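Side-chain contacts in mRNA export factor MEX67 (Candida albicans, PDB 1Q40), which probably exports messenger RNA from the nucleus, its NTF2-like M domain being the part of the export factor described here: residues I21-Y24 with L25-D29; D29-R32 with S33-M36; I115-P118 with E119-S122. One frame throughout, in Å; residues are numbered along the deposited sequence.

Three short-range contacts show side chains and backbone locking together within a helix (contact 1) and in two 3-10 turns (contacts 2 and 3) of an NTF2-like domain, a curved sheet with helices packed against its concave side. Contact 1 lies within helix 14-29; contact 2 follows at once, sharing Asp29, in the connection to strand 44-49, and their centres are about 8 Å apart. The two touch through Leu35, which lies on Tyr24, Leu27 and Trp28, so the helix and the turn after it pack as one unit. Contact 3 comes much later, between strands 109-111 and 122-127, its centre about 13 Å from that of contact 1 and about 21 Å from that of contact 2. Contacts 1 and 3 both place side chains on strand 134-146.

Contact 1. Residues I21-Y24 with L25-D29; sequences IANY and LKLWD
Trp28 N donates to Tyr24 O over 2.8 Å, the shortest of four successive i to i+4 bonds that tie residues 21-24 to the following turn of the helix. Leu25 N is 3.0 Å from Ile21 O, and Lys26 N to Ala22 O and Leu27 N to Asn23 O complete the series. The hydroxyl of Tyr24 hydrogen-bonds to that of Tyr39, beyond the helix.

The tyrosine and tryptophan side chains run alongside each other. Both have CG anti to the backbone N (chi1 -164° for Tyr24, -177° for Trp28), which sends the two rings off the helix in the same direction. They meet obliquely through Tyr24 CE2 and Trp28 CE3, 3.8 Å apart, and the phenol oxygen reaches the same part of the indole, Tyr24 OH lying 4.0 Å from Trp28 CZ3. Such a row of large side chains is how helix 14-29 packs into the concave side of the NTF2-like fold: Tyr24 meets Phe187 edge-to-face, and Trp28 does the same with Phe104 while also taking cation-pi contacts from Arg32 and Arg185.

One turn back, Ile21 and Leu25 repeat the parallel approach with aliphatic branches. Ile21 CG2 touches Leu25 CD1 at 4.0 Å, and both residues rest on Leu138 of strand 134-146. Leu25 CG also lies 3.4 Å from Ile21 O, close over the backbone. On the outer side the fit is slighter: the amide of Asn23 crosses Leu27 at a slant, with Asn23 ND2 4.1 Å from Leu27 CD1, while Leu27 CB and CG stand near Asn23 O.

Contact 2. Residues D29-R32 with S33-M36; sequences DANR and SELM
Asn31 reaches across to both Ser33 and Glu34, and its side chain can be followed atom by atom. CG anti to the backbone N (chi1 -167°) turns the amide over the start of the 3-10 turn. Asn31 CB lies 3.6 Å from Glu34 OE1, and CG faces the serine hydroxyl. At the tip, Asn31 OD1 accepts a bond from Ser33 OG at 2.6 Å, with the donor 44° out of the amide plane; Ser33 N adds a weak bond to Asn31 OD1 at 3.4 Å, closing a weakly bonded Asx turn that leads into the 3-10 turn. The other branch, Asn31 ND2, packs 3.6 Å from Glu34 CG. The two side chains cross at about a right angle, the amide and carboxylate planes being 69° apart.

Two backbone bonds build the turn itself: Glu34 N to Asn31 O and Leu35 N to Arg32 O, each 3.2 Å, both i to i+3. Met36, present as selenomethionine, brings its SE atom to 3.9 Å from Arg32 O.

Arg32 runs extended back over the end of helix 14-29, where NE bonds to Trp28 O and NH1 to the carbonyls of Phe104 and Leu107. Leu35 packs on helix 14-29 as Met36 packs on helix 96-105, wedging the turn between the two helices ahead of strand 44-49.

Contact 3. Residues I115-P118 with E119-S122; sequences IATP and ELFS
Thr117 and Leu120 meet across a short 3-10 turn in the loop that leads into strand 122-127, at the surface of the NTF2-like domain. Leu120 N bonds to Thr117 O at 3.2 Å and nearly straight, 170° at the hydrogen; Phe121 N to Pro118 O makes the second i to i+3 bond.

The side chains fold around this pair. Thr117 chi1 of -38° sets OG1 beside the backbone N, where it bonds to Asp113, and puts the methyl CG2 anti to that N, 3.6 Å from Leu120 CG. Glu119 adopts the less common placement of CG between its own N and carbonyl carbon (chi1 67°), and a bend at chi2 folds the carboxylate back over the preceding residues. Its two oxygens then part: Glu119 OE2 lies 3.3 Å from Thr117 CG2, and Glu119 OE1 lies 3.4 Å from Pro118 CD, both van der Waals contacts. Leu120 meets Phe213, and Phe121 reaches Leu138 of strand 134-146. The edge of the phenyl ring faces the turn, with Pro118 O in its plane and Phe121 CD1 3.7 Å from Thr117 O.

Contact 1. Residues I21-Y24 with L25-D29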
loop_
_atom_site.group_PDB
_atom_site.type_symbol
_atom_site.label_atom_id
_atom_site.label_comp_id
_atom_site.label_asym_id
_atom_site.label_seq_id
_atom_site.Cartn_x
_atom_site.Cartn_y
_atom_site.Cartn_z
ATOM N N ILE B 21 -13.790 -2.386 -11.476
ATOM C CA ILE B 21 -12.761 -3.401 -11.254
ATOM C C ILE B 21 -13.011 -4.668 -12.080
ATOM O O ILE B 21 -12.067 -5.273 -12.587
ATOM C CB ILE B 21 -12.660 -3.742 -9.735
ATOM C CG1 ILE B 21 -12.040 -2.573 -8.949
ATOM C CG2 ILE B 21 -11.871 -5.036 -9.495
ATOM C CD1 ILE B 21 -10.544 -2.303 -9.232
ATOM N N ALA B 22 -14.281 -5.052 -12.211
ATOM C CA ALA B 22 -14.677 -6.242 -12.971
ATOM C C ALA B 22 -14.341 -6.099 -14.458
ATOM O O ALA B 22 -13.768 -7.005 -15.057
ATOM C CB ALA B 22 -16.170 -6.519 -12.789
ATOM N N ASN B 23 -14.696 -4.957 -15.039
ATOM C CA ASN B 23 -14.378 -4.665 -16.432
ATOM C C ASN B 23 -12.887 -4.436 -16.638
ATOM O O ASN B 23 -12.332 -4.880 -17.641
ATOM C CB ASN B 23 -15.149 -3.438 -16.927
ATOM C CG ASN B 23 -14.788 -3.063 -18.362
ATOM O OD1 ASN B 23 -14.320 -1.950 -18.629
ATOM N ND2 ASN B 23 -14.975 -4.005 -19.289
ATOM N N TYR B 24 -12.249 -3.744 -15.688
ATOM C CA TYR B 24 -10.819 -3.454 -15.768
ATOM C C TYR B 24 -10.025 -4.745 -15.881
ATOM O O TYR B 24 -9.195 -4.887 -16.768
ATOM C CB TYR B 24 -10.310 -2.649 -14.553
ATOM C CG TYR B 24 -8.948 -2.031 -14.825
ATOM C CD1 TYR B 24 -8.832 -0.690 -15.190
ATOM C CD2 TYR B 24 -7.782 -2.803 -14.764
ATOM C CE1 TYR B 24 -7.600 -0.128 -15.472
ATOM C CE2 TYR B 24 -6.539 -2.245 -15.053
ATOM C CZ TYR B 24 -6.459 -0.908 -15.406
ATOM O OH TYR B 24 -5.242 -0.354 -15.702
ATOM N N LEU B 25 -10.295 -5.680 -14.978
ATOM C CA LEU B 25 -9.539 -6.922 -14.898
ATOM C C LEU B 25 -9.804 -7.852 -16.076
ATOM O O LEU B 25 -8.899 -8.545 -16.526
ATOM C CB LEU B 25 -9.810 -7.639 -13.570
ATOM C CG LEU B 25 -9.159 -6.994 -12.332
ATOM C CD1 LEU B 25 -9.459 -7.838 -11.104
ATOM C CD2 LEU B 25 -7.655 -6.805 -12.517
ATOM N N LYS B 26 -11.041 -7.865 -16.573
ATOM C CA LYS B 26 -11.355 -8.595 -17.798
ATOM C C LYS B 26 -10.396 -8.187 -18.910
ATOM O O LYS B 26 -9.767 -9.042 -19.523
ATOM C CB LYS B 26 -12.806 -8.350 -18.230
ATOM C CG LYS B 26 -13.304 -9.342 -19.283
ATOM C CD LYS B 26 -14.776 -9.096 -19.655
ATOM C CE LYS B 26 -14.927 -8.042 -20.762
ATOM N NZ LYS B 26 -16.153 -8.265 -21.575
ATOM N N LEU B 27 -10.269 -6.880 -19.144
ATOM C CA LEU B 27 -9.415 -6.348 -20.216
ATOM C C LEU B 27 -7.920 -6.394 -19.883
ATOM O O LEU B 27 -7.077 -6.545 -20.777
ATOM C CB LEU B 27 -9.832 -4.912 -20.569
ATOM C CG LEU B 27 -11.279 -4.756 -21.068
ATOM C CD1 LEU B 27 -11.555 -3.337 -21.535
ATOM C CD2 LEU B 27 -11.587 -5.746 -22.170
ATOM N N TRP B 28 -7.592 -6.285 -18.598
ATOM C CA TRP B 28 -6.199 -6.404 -18.146
ATOM C C TRP B 28 -5.653 -7.800 -18.451
ATOM O O TRP B 28 -4.479 -7.959 -18.770
ATOM C CB TRP B 28 -6.084 -6.110 -16.646
ATOM C CG TRP B 28 -4.676 -6.139 -16.163
ATOM C CD1 TRP B 28 -4.054 -7.161 -15.502
ATOM C CD2 TRP B 28 -3.692 -5.114 -16.332
ATOM N NE1 TRP B 28 -2.744 -6.832 -15.240
ATOM C CE2 TRP B 28 -2.494 -5.577 -15.735
ATOM C CE3 TRP B 28 -3.699 -3.842 -16.921
ATOM C CZ2 TRP B 28 -1.329 -4.821 -15.719
ATOM C CZ3 TRP B 28 -2.539 -3.089 -16.897
ATOM C CH2 TRP B 28 -1.369 -3.580 -16.308
ATOM N N ASP B 29 -6.512 -8.810 -18.345
ATOM C CA ASP B 29 -6.143 -10.174 -18.701
ATOM C C ASP B 29 -6.277 -10.440 -20.211
ATOM O O ASP B 29 -5.624 -11.336 -20.729
ATOM C CB ASP B 29 -7.014 -11.188 -17.952
ATOM C CG ASP B 29 -6.822 -11.152 -16.436
ATOM O OD1 ASP B 29 -5.797 -10.636 -15.919
ATOM O OD2 ASP B 29 -7.670 -11.665 -15.681
#

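Contact 2. Residues D29-R32 with S33-M36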
loop_
_atom_site.group_PDB
_atom_site.type_symbol
_atom_site.label_atom_id
_atom_site.label_comp_id
_atom_site.label_asym_id
_atom_site.label_seq_id
_atom_site.Cartn_x
_atom_site.Cartn_y
_atom_site.Cartn_z
ATOM N N ASP B 29 -6.512 -8.810 -18.345
ATOM C CA ASP B 29 -6.143 -10.174 -18.701
ATOM C C ASP B 29 -6.277 -10.440 -20.211
ATOM O O ASP B 29 -5.624 -11.336 -20.729
ATOM C CB ASP B 29 -7.014 -11.188 -17.952
ATOM C CG ASP B 29 -6.822 -11.152 -16.436
ATOM O OD1 ASP B 29 -5.797 -10.636 -15.919
ATOM O OD2 ASP B 29 -7.670 -11.665 -15.681
ATOM N N ALA B 30 -7.130 -9.687 -20.903
ATOM C CA ALA B 30 -7.420 -9.945 -22.324
ATOM C C ALA B 30 -6.684 -8.996 -23.276
ATOM O O ALA B 30 -5.693 -9.379 -23.894
ATOM C CB ALA B 30 -8.928 -9.898 -22.573
ATOM N N ASN B 31 -7.172 -7.765 -23.406
ATOM C CA ASN B 31 -6.578 -6.787 -24.310
ATOM C C ASN B 31 -6.350 -5.450 -23.597
ATOM O O ASN B 31 -7.279 -4.669 -23.429
ATOM C CB ASN B 31 -7.485 -6.600 -25.526
ATOM C CG ASN B 31 -6.806 -5.848 -26.652
ATOM O OD1 ASN B 31 -5.661 -5.406 -26.525
ATOM N ND2 ASN B 31 -7.513 -5.695 -27.766
ATOM N N ARG B 32 -5.113 -5.200 -23.181
ATOM C CA ARG B 32 -4.786 -3.988 -22.432
ATOM C C ARG B 32 -4.908 -2.690 -23.232
ATOM O O ARG B 32 -5.066 -1.621 -22.647
ATOM C CB ARG B 32 -3.384 -4.098 -21.826
ATOM C CG ARG B 32 -3.354 -5.041 -20.643
ATOM C CD ARG B 32 -1.970 -5.363 -20.123
ATOM N NE ARG B 32 -2.047 -6.435 -19.137
ATOM C CZ ARG B 32 -1.005 -7.113 -18.663
ATOM N NH1 ARG B 32 0.226 -6.826 -19.061
ATOM N NH2 ARG B 32 -1.206 -8.086 -17.776
ATOM N N SER B 33 -4.836 -2.772 -24.558
ATOM C CA SER B 33 -5.039 -1.583 -25.386
ATOM C C SER B 33 -6.448 -1.004 -25.213
ATOM O O SER B 33 -6.648 0.197 -25.371
ATOM C CB SER B 33 -4.762 -1.889 -26.866
ATOM O OG SER B 33 -5.589 -2.936 -27.339
ATOM N N GLU B 34 -7.412 -1.859 -24.875
ATOM C CA GLU B 34 -8.803 -1.442 -24.693
ATOM C C GLU B 34 -9.039 -0.607 -23.427
ATOM O O GLU B 34 -10.077 0.056 -23.301
ATOM C CB GLU B 34 -9.720 -2.663 -24.687
ATOM C CG GLU B 34 -9.756 -3.411 -26.015
ATOM C CD GLU B 34 -10.998 -4.272 -26.188
ATOM O OE1 GLU B 34 -10.860 -5.518 -26.219
ATOM O OE2 GLU B 34 -12.114 -3.708 -26.308
ATOM N N LEU B 35 -8.078 -0.644 -22.500
ATOM C CA LEU B 35 -8.142 0.141 -21.268
ATOM C C LEU B 35 -7.700 1.589 -21.446
ATOM O O LEU B 35 -7.979 2.416 -20.588
ATOM C CB LEU B 35 -7.265 -0.501 -20.190
ATOM C CG LEU B 35 -7.707 -1.889 -19.721
ATOM C CD1 LEU B 35 -6.554 -2.603 -19.007
ATOM C CD2 LEU B 35 -8.936 -1.781 -18.829
HETATM N N MSE B 36 -7.016 1.897 -22.546
HETATM C CA MSE B 36 -6.321 3.182 -22.688
HETATM C C MSE B 36 -7.221 4.404 -22.811
HETATM O O MSE B 36 -6.763 5.518 -22.596
HETATM C CB MSE B 36 -5.317 3.138 -23.846
HETATM C CG MSE B 36 -4.257 2.046 -23.693
HETATM SE SE MSE B 36 -3.523 1.902 -21.850
HETATM C CE MSE B 36 -3.086 3.771 -21.584
#

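Contact 3. Residues I115-P118 with E119-S122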
loop_
_atom_site.group_PDB
_atom_site.type_symbol
_atom_site.label_atom_id
_atom_site.label_comp_id
_atom_site.label_asym_id
_atom_site.label_seq_id
_atom_site.Cartn_x
_atom_site.Cartn_y
_atom_site.Cartn_z
ATOM N N ILE B 115 -14.119 -13.602 -11.175
ATOM C CA ILE B 115 -15.493 -14.058 -11.433
ATOM C C ILE B 115 -15.777 -15.367 -10.688
ATOM O O ILE B 115 -16.786 -15.484 -9.996
ATOM C CB ILE B 115 -15.740 -14.240 -12.958
ATOM C CG1 ILE B 115 -15.694 -12.886 -13.678
ATOM C CG2 ILE B 115 -17.085 -14.934 -13.226
ATOM C CD1 ILE B 115 -15.338 -12.997 -15.152
ATOM N N ALA B 116 -14.882 -16.340 -10.843
ATOM C CA ALA B 116 -15.026 -17.653 -10.219
ATOM C C ALA B 116 -14.702 -17.624 -8.732
ATOM O O ALA B 116 -15.392 -18.252 -7.935
ATOM C CB ALA B 116 -14.139 -18.673 -10.922
ATOM N N THR B 117 -13.644 -16.904 -8.367
ATOM C CA THR B 117 -13.162 -16.865 -6.987
ATOM C C THR B 117 -12.949 -15.427 -6.500
ATOM O O THR B 117 -11.820 -15.028 -6.230
ATOM C CB THR B 117 -11.837 -17.657 -6.853
ATOM O OG1 THR B 117 -11.876 -18.835 -7.662
ATOM C CG2 THR B 117 -11.668 -18.204 -5.448
ATOM N N PRO B 118 -14.033 -14.661 -6.370
ATOM C CA PRO B 118 -13.952 -13.268 -5.897
ATOM C C PRO B 118 -13.450 -13.138 -4.461
ATOM O O PRO B 118 -13.045 -12.050 -4.052
ATOM C CB PRO B 118 -15.401 -12.773 -5.985
ATOM C CG PRO B 118 -16.238 -14.008 -5.987
ATOM C CD PRO B 118 -15.422 -15.067 -6.656
ATOM N N GLU B 119 -13.495 -14.241 -3.720
ATOM C CA GLU B 119 -13.039 -14.299 -2.335
ATOM C C GLU B 119 -11.512 -14.247 -2.156
ATOM O O GLU B 119 -11.038 -14.086 -1.034
ATOM C CB GLU B 119 -13.607 -15.558 -1.653
ATOM C CG GLU B 119 -13.069 -16.882 -2.197
ATOM C CD GLU B 119 -14.031 -17.603 -3.131
ATOM O OE1 GLU B 119 -14.805 -16.949 -3.876
ATOM O OE2 GLU B 119 -13.995 -18.851 -3.130
ATOM N N LEU B 120 -10.742 -14.390 -3.236
ATOM C CA LEU B 120 -9.285 -14.176 -3.165
ATOM C C LEU B 120 -8.927 -12.696 -2.985
ATOM O O LEU B 120 -7.771 -12.360 -2.699
ATOM C CB LEU B 120 -8.585 -14.676 -4.431
ATOM C CG LEU B 120 -8.760 -16.129 -4.865
ATOM C CD1 LEU B 120 -7.936 -16.396 -6.117
ATOM C CD2 LEU B 120 -8.379 -17.095 -3.754
ATOM N N PHE B 121 -9.916 -11.825 -3.163
ATOM C CA PHE B 121 -9.711 -10.396 -3.278
ATOM C C PHE B 121 -10.360 -9.628 -2.131
ATOM O O PHE B 121 -11.386 -10.050 -1.581
ATOM C CB PHE B 121 -10.269 -9.912 -4.622
ATOM C CG PHE B 121 -9.596 -10.540 -5.806
ATOM C CD1 PHE B 121 -10.087 -11.721 -6.358
ATOM C CD2 PHE B 121 -8.456 -9.965 -6.360
ATOM C CE1 PHE B 121 -9.450 -12.314 -7.447
ATOM C CE2 PHE B 121 -7.809 -10.556 -7.449
ATOM C CZ PHE B 121 -8.299 -11.728 -7.989
ATOM N N SER B 122 -9.727 -8.524 -1.743
ATOM C CA SER B 122 -10.354 -7.530 -0.875
ATOM C C SER B 122 -10.214 -6.147 -1.505
ATOM O O SER B 122 -9.321 -5.906 -2.319
ATOM C CB SER B 122 -9.769 -7.558 0.543
ATOM O OG SER B 122 -8.405 -7.172 0.578
#